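Fe2OG dioxygenase domain-containing protein (PDB 4J25) probably hydroxylates peptidyl-proline as an iron- and 2-oxoglutarate-dependent prolyl-4-hydroxylase, and here holds manganese and N-oxalylglycine in its active site. Local coordinates at residues P170-D182 with V203-L215. Sequence-based numbering, arbitrary orientation.
Sequences PHDGGQLRMFLAD and VPHEVLPAGRERL. With MN (manganese (II) ion), chain I; OGA (N-oxalylglycine), chain J.
Arg177 and Glu206 form a hydrogen-bonded antiparallel pair: Arg177 N reaches Glu206 O at 2.8 Å, and Glu206 N returns a bond to Arg177 O. Phe179 N to Pro204 O and Leu208 N to Gln175 O extend the pairing of strands 176-179 and 205-207. Beyond Leu208 the pairing turns irregular, with Gly174 N bonded to Pro209 O and Gly211 N to Asp172 O. Gly174 CA packs 3.7 Å from Ala210 CB.

The Arg214 chain, with CG anti to the backbone N (chi1 -180°), runs extended to reach Gly174 O and the ligand. NE gives a 2.7 Å bond to an in-plane lone pair of Gly174 O. NH1 holds N-oxalylglycine O4 at 2.9 Å and NH2 holds O3 at 3.1 Å. Val207 CG1 lies over the guanidinium centre. A leucine in place of Arg214 would probably leave the O3/O4 carboxylate of N-oxalylglycine without its charged mate and Gly174 O without this donor.

His205 NE2 binds manganese at 2.1 Å, with His146 and Asp148. ND1 donates to Val203 O in the ring plane (N-H...O 173°), which with the metal helps fix the ring's rotation. Leu176 CD1 packs against His205 CD2 and ligand C4.

On the sheet face opposite His205, water bridges Arg177 NH1 and Glu206 OE1, while Arg177 NE pairs with Asp187. Leu208 CD1 sits over one guanidinium face of Arg177, and Glu206 OE1 meets the Phe179 ring edge at CZ, 3.6 Å away.

These strands form part of the double-stranded beta-helix (jellyroll) of 2-oxoglutarate oxygenases, with its two-histidine, one-carboxylate metal site and arginine-bound cosubstrate pocket.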
loop_
_atom_site.group_PDB
_atom_site.type_symbol
_atom_site.label_atom_id
_atom_site.label_comp_id
_atom_site.label_asym_id
_atom_site.label_seq_id
_atom_site.Cartn_x
_atom_site.Cartn_y
_atom_site.Cartn_z
ATOM N N PRO A 170 -17.235 -0.194 10.797
ATOM C CA PRO A 170 -17.004 -1.637 10.929
ATOM C C PRO A 170 -18.115 -2.469 10.310
ATOM O O PRO A 170 -17.889 -3.614 9.933
ATOM C CB PRO A 170 -16.987 -1.850 12.445
ATOM C CG PRO A 170 -16.729 -0.504 13.026
ATOM C CD PRO A 170 -17.414 0.445 12.112
ATOM N N HIS A 171 -19.314 -1.900 10.225
ATOM C CA HIS A 171 -20.438 -2.583 9.586
ATOM C C HIS A 171 -20.159 -2.755 8.096
ATOM O O HIS A 171 -20.797 -3.566 7.419
ATOM C CB HIS A 171 -21.727 -1.781 9.793
ATOM C CG HIS A 171 -21.751 -1.027 11.085
ATOM N ND1 HIS A 171 -21.390 0.299 11.175
ATOM C CD2 HIS A 171 -22.048 -1.424 12.346
ATOM C CE1 HIS A 171 -21.481 0.694 12.433
ATOM N NE2 HIS A 171 -21.880 -0.333 13.164
ATOM N N ASP A 172 -19.186 -1.996 7.591
ATOM C CA ASP A 172 -18.888 -1.996 6.171
ATOM C C ASP A 172 -18.003 -3.160 5.764
ATOM O O ASP A 172 -17.922 -3.499 4.583
ATOM C CB ASP A 172 -18.248 -0.666 5.761
ATOM C CG ASP A 172 -19.233 0.491 5.813
ATOM O OD1 ASP A 172 -20.409 0.267 5.454
ATOM O OD2 ASP A 172 -18.841 1.613 6.209
ATOM N N GLY A 173 -17.353 -3.791 6.735
ATOM C CA GLY A 173 -16.447 -4.889 6.437
ATOM C C GLY A 173 -15.243 -4.412 5.641
ATOM O O GLY A 173 -14.713 -3.329 5.882
ATOM N N GLY A 174 -14.798 -5.240 4.702
ATOM C CA GLY A 174 -13.714 -4.870 3.810
ATOM C C GLY A 174 -12.327 -4.765 4.420
ATOM O O GLY A 174 -11.444 -4.160 3.824
ATOM N N GLN A 175 -12.108 -5.343 5.597
ATOM C CA GLN A 175 -10.796 -5.244 6.213
ATOM C C GLN A 175 -9.766 -6.043 5.422
ATOM O O GLN A 175 -10.084 -7.072 4.820
ATOM C CB GLN A 175 -10.806 -5.733 7.665
ATOM C CG GLN A 175 -11.244 -7.189 7.854
ATOM C CD GLN A 175 -12.710 -7.303 8.246
ATOM O OE1 GLN A 175 -13.606 -7.078 7.426
ATOM N NE2 GLN A 175 -12.960 -7.624 9.509
ATOM N N LEU A 176 -8.542 -5.534 5.400
ATOM C CA LEU A 176 -7.394 -6.367 5.066
ATOM C C LEU A 176 -7.100 -7.209 6.315
ATOM O O LEU A 176 -6.959 -6.661 7.401
ATOM C CB LEU A 176 -6.178 -5.510 4.732
ATOM C CG LEU A 176 -4.859 -6.244 4.445
ATOM C CD1 LEU A 176 -4.947 -6.965 3.115
ATOM C CD2 LEU A 176 -3.676 -5.280 4.455
ATOM N N ARG A 177 -7.043 -8.526 6.162
ATOM C CA ARG A 177 -6.659 -9.416 7.267
ATOM C C ARG A 177 -5.276 -10.016 7.019
ATOM O O ARG A 177 -5.078 -10.718 6.042
ATOM C CB ARG A 177 -7.691 -10.529 7.443
ATOM C CG ARG A 177 -7.326 -11.529 8.538
ATOM C CD ARG A 177 -8.501 -12.386 8.931
ATOM N NE ARG A 177 -9.531 -11.621 9.630
ATOM C CZ ARG A 177 -10.751 -12.073 9.896
ATOM N NH1 ARG A 177 -11.118 -13.286 9.507
ATOM N NH2 ARG A 177 -11.610 -11.313 10.548
ATOM N N MET A 178 -4.342 -9.729 7.927
ATOM C CA MET A 178 -2.952 -10.123 7.807
ATOM C C MET A 178 -2.640 -11.239 8.786
ATOM O O MET A 178 -2.989 -11.161 9.963
ATOM C CB MET A 178 -2.049 -8.935 8.121
ATOM C CG MET A 178 -2.371 -7.698 7.297
ATOM S SD MET A 178 -1.624 -6.219 7.991
ATOM C CE MET A 178 0.063 -6.465 7.484
ATOM N N PHE A 179 -1.992 -12.276 8.282
ATOM C CA PHE A 179 -1.631 -13.423 9.087
ATOM C C PHE A 179 -0.187 -13.310 9.479
ATOM O O PHE A 179 0.728 -13.470 8.662
ATOM C CB PHE A 179 -1.965 -14.702 8.332
ATOM C CG PHE A 179 -3.421 -14.802 8.005
ATOM C CD1 PHE A 179 -4.315 -15.315 8.926
ATOM C CD2 PHE A 179 -3.910 -14.319 6.815
ATOM C CE1 PHE A 179 -5.670 -15.362 8.644
ATOM C CE2 PHE A 179 -5.269 -14.375 6.529
ATOM C CZ PHE A 179 -6.145 -14.894 7.450
ATOM N N LEU A 180 0.006 -13.008 10.759
ATOM C CA LEU A 180 1.314 -12.662 11.278
ATOM C C LEU A 180 1.899 -13.875 11.945
ATOM O O LEU A 180 1.309 -14.947 11.892
ATOM C CB LEU A 180 1.195 -11.498 12.252
ATOM C CG LEU A 180 0.391 -10.334 11.684
ATOM C CD1 LEU A 180 0.247 -9.205 12.705
ATOM C CD2 LEU A 180 1.029 -9.831 10.375
ATOM N N ALA A 181 3.072 -13.711 12.548
ATOM C CA ALA A 181 3.773 -14.833 13.162
ATOM C C ALA A 181 2.987 -15.336 14.362
ATOM O O ALA A 181 2.174 -14.609 14.916
ATOM C CB ALA A 181 5.164 -14.399 13.589
ATOM N N ASP A 182 3.219 -16.584 14.747
ATOM C CA ASP A 182 2.628 -17.141 15.970
ATOM C C ASP A 182 1.108 -17.291 15.869
ATOM O O ASP A 182 0.430 -17.471 16.879
ATOM C CB ASP A 182 2.982 -16.265 17.177
ATOM N N VAL A 203 4.070 -12.164 4.573
ATOM C CA VAL A 203 2.772 -11.986 5.220
ATOM C C VAL A 203 1.605 -12.372 4.327
ATOM O O VAL A 203 1.221 -11.609 3.433
ATOM C CB VAL A 203 2.572 -10.549 5.675
ATOM C CG1 VAL A 203 1.210 -10.401 6.364
ATOM C CG2 VAL A 203 3.678 -10.150 6.605
ATOM N N PRO A 204 1.030 -13.563 4.568
ATOM C CA PRO A 204 -0.189 -13.908 3.842
ATOM C C PRO A 204 -1.274 -12.940 4.249
ATOM O O PRO A 204 -1.256 -12.458 5.386
ATOM C CB PRO A 204 -0.508 -15.320 4.332
ATOM C CG PRO A 204 0.745 -15.821 4.936
ATOM C CD PRO A 204 1.430 -14.634 5.499
ATOM N N HIS A 205 -2.194 -12.635 3.349
ATOM C CA HIS A 205 -3.249 -11.676 3.676
ATOM C C HIS A 205 -4.438 -11.874 2.758
ATOM O O HIS A 205 -4.342 -12.550 1.742
ATOM C CB HIS A 205 -2.742 -10.234 3.603
ATOM C CG HIS A 205 -2.167 -9.857 2.271
ATOM N ND1 HIS A 205 -0.883 -10.196 1.903
ATOM C CD2 HIS A 205 -2.686 -9.164 1.230
ATOM C CE1 HIS A 205 -0.642 -9.748 0.682
ATOM N NE2 HIS A 205 -1.710 -9.106 0.254
ATOM N N GLU A 206 -5.571 -11.312 3.146
ATOM C CA GLU A 206 -6.782 -11.427 2.358
ATOM C C GLU A 206 -7.630 -10.189 2.582
ATOM O O GLU A 206 -7.362 -9.395 3.486
ATOM C CB GLU A 206 -7.556 -12.689 2.752
ATOM C CG GLU A 206 -8.106 -12.635 4.142
ATOM C CD GLU A 206 -8.750 -13.925 4.579
ATOM O OE1 GLU A 206 -9.216 -13.990 5.731
ATOM O OE2 GLU A 206 -8.777 -14.888 3.789
ATOM N N VAL A 207 -8.642 -10.015 1.741
ATOM C CA VAL A 207 -9.593 -8.920 1.894
ATOM C C VAL A 207 -10.978 -9.502 2.063
ATOM O O VAL A 207 -11.445 -10.254 1.217
ATOM C CB VAL A 207 -9.596 -7.988 0.682
ATOM C CG1 VAL A 207 -10.681 -6.869 0.843
ATOM C CG2 VAL A 207 -8.212 -7.400 0.467
ATOM N N LEU A 208 -11.632 -9.163 3.170
ATOM C CA LEU A 208 -12.991 -9.631 3.424
ATOM C C LEU A 208 -13.987 -8.755 2.651
ATOM O O LEU A 208 -13.710 -7.592 2.375
ATOM C CB LEU A 208 -13.300 -9.609 4.919
ATOM C CG LEU A 208 -12.495 -10.555 5.817
ATOM C CD1 LEU A 208 -13.193 -10.740 7.162
ATOM C CD2 LEU A 208 -12.316 -11.881 5.154
ATOM N N PRO A 209 -15.135 -9.328 2.257
ATOM C CA PRO A 209 -16.039 -8.516 1.437
ATOM C C PRO A 209 -16.534 -7.279 2.184
ATOM O O PRO A 209 -16.649 -7.301 3.417
ATOM C CB PRO A 209 -17.194 -9.473 1.108
ATOM C CG PRO A 209 -17.031 -10.641 2.005
ATOM C CD PRO A 209 -15.611 -10.707 2.430
ATOM N N ALA A 210 -16.780 -6.204 1.442
ATOM C CA ALA A 210 -17.324 -4.984 2.019
ATOM C C ALA A 210 -18.749 -4.804 1.548
ATOM O O ALA A 210 -19.161 -5.401 0.557
ATOM C CB ALA A 210 -16.497 -3.785 1.607
ATOM N N GLY A 211 -19.493 -3.964 2.255
ATOM C CA GLY A 211 -20.859 -3.668 1.879
ATOM C C GLY A 211 -20.948 -2.411 1.041
ATOM O O GLY A 211 -22.036 -2.015 0.649
ATOM N N ARG A 212 -19.812 -1.772 0.776
ATOM C CA ARG A 212 -19.796 -0.564 -0.043
ATOM C C ARG A 212 -18.486 -0.489 -0.823
ATOM O O ARG A 212 -17.529 -1.173 -0.494
ATOM C CB ARG A 212 -19.981 0.690 0.818
ATOM C CG ARG A 212 -18.977 0.803 1.952
ATOM C CD ARG A 212 -19.053 2.149 2.691
ATOM N NE ARG A 212 -18.226 3.183 2.061
ATOM C CZ ARG A 212 -17.641 4.195 2.706
ATOM N NH1 ARG A 212 -16.909 5.076 2.033
ATOM N NH2 ARG A 212 -17.771 4.334 4.018
ATOM N N GLU A 213 -18.461 0.322 -1.870
ATOM C CA GLU A 213 -17.279 0.422 -2.716
ATOM C C GLU A 213 -16.046 0.678 -1.876
ATOM O O GLU A 213 -16.031 1.562 -1.021
ATOM C CB GLU A 213 -17.422 1.565 -3.711
ATOM C CG GLU A 213 -18.499 1.376 -4.734
ATOM C CD GLU A 213 -18.626 2.591 -5.615
ATOM O OE1 GLU A 213 -17.634 3.356 -5.719
ATOM O OE2 GLU A 213 -19.715 2.793 -6.190
ATOM N N ARG A 214 -15.005 -0.097 -2.117
ATOM C CA ARG A 214 -13.800 0.027 -1.326
ATOM C C ARG A 214 -12.636 0.458 -2.207
ATOM O O ARG A 214 -12.258 -0.242 -3.124
ATOM C CB ARG A 214 -13.511 -1.297 -0.645
ATOM C CG ARG A 214 -12.286 -1.335 0.224
ATOM C CD ARG A 214 -11.900 -2.775 0.315
ATOM N NE ARG A 214 -10.942 -3.108 1.354
ATOM C CZ ARG A 214 -9.635 -3.298 1.157
ATOM N NH1 ARG A 214 -9.077 -3.116 -0.040
ATOM N NH2 ARG A 214 -8.872 -3.642 2.178
ATOM N N LEU A 215 -12.065 1.607 -1.882
ATOM C CA LEU A 215 -11.016 2.222 -2.679
ATOM C C LEU A 215 -9.636 2.119 -2.048
ATOM O O LEU A 215 -9.481 2.365 -0.850
ATOM C CB LEU A 215 -11.329 3.700 -2.871
ATOM C CG LEU A 215 -12.645 4.099 -3.523
ATOM C CD1 LEU A 215 -12.594 5.599 -3.801
ATOM C CD2 LEU A 215 -12.904 3.340 -4.776
HETATM MN MN MN I . -1.918 -8.759 -1.803
HETATM C C1 OGA J . -3.247 -6.926 -3.415
HETATM C C2 OGA J . -3.868 -6.871 -2.054
HETATM C C4 OGA J . -5.185 -5.677 -0.339
HETATM C C5 OGA J . -5.929 -4.411 -0.080
HETATM O O1 OGA J . -3.609 -6.059 -4.261
HETATM O O2 OGA J . -2.362 -7.812 -3.696
HETATM O "O2'" OGA J . -3.725 -7.811 -1.286
HETATM O O3 OGA J . -6.030 -3.988 1.098
HETATM N N1 OGA J . -4.621 -5.706 -1.648
HETATM O O4 OGA J . -6.452 -3.762 -1.025
HETATM O O HOH W 1 -10.231 -15.282 7.662
HETATM O O HOH W 2 -1.099 -6.706 -1.392
#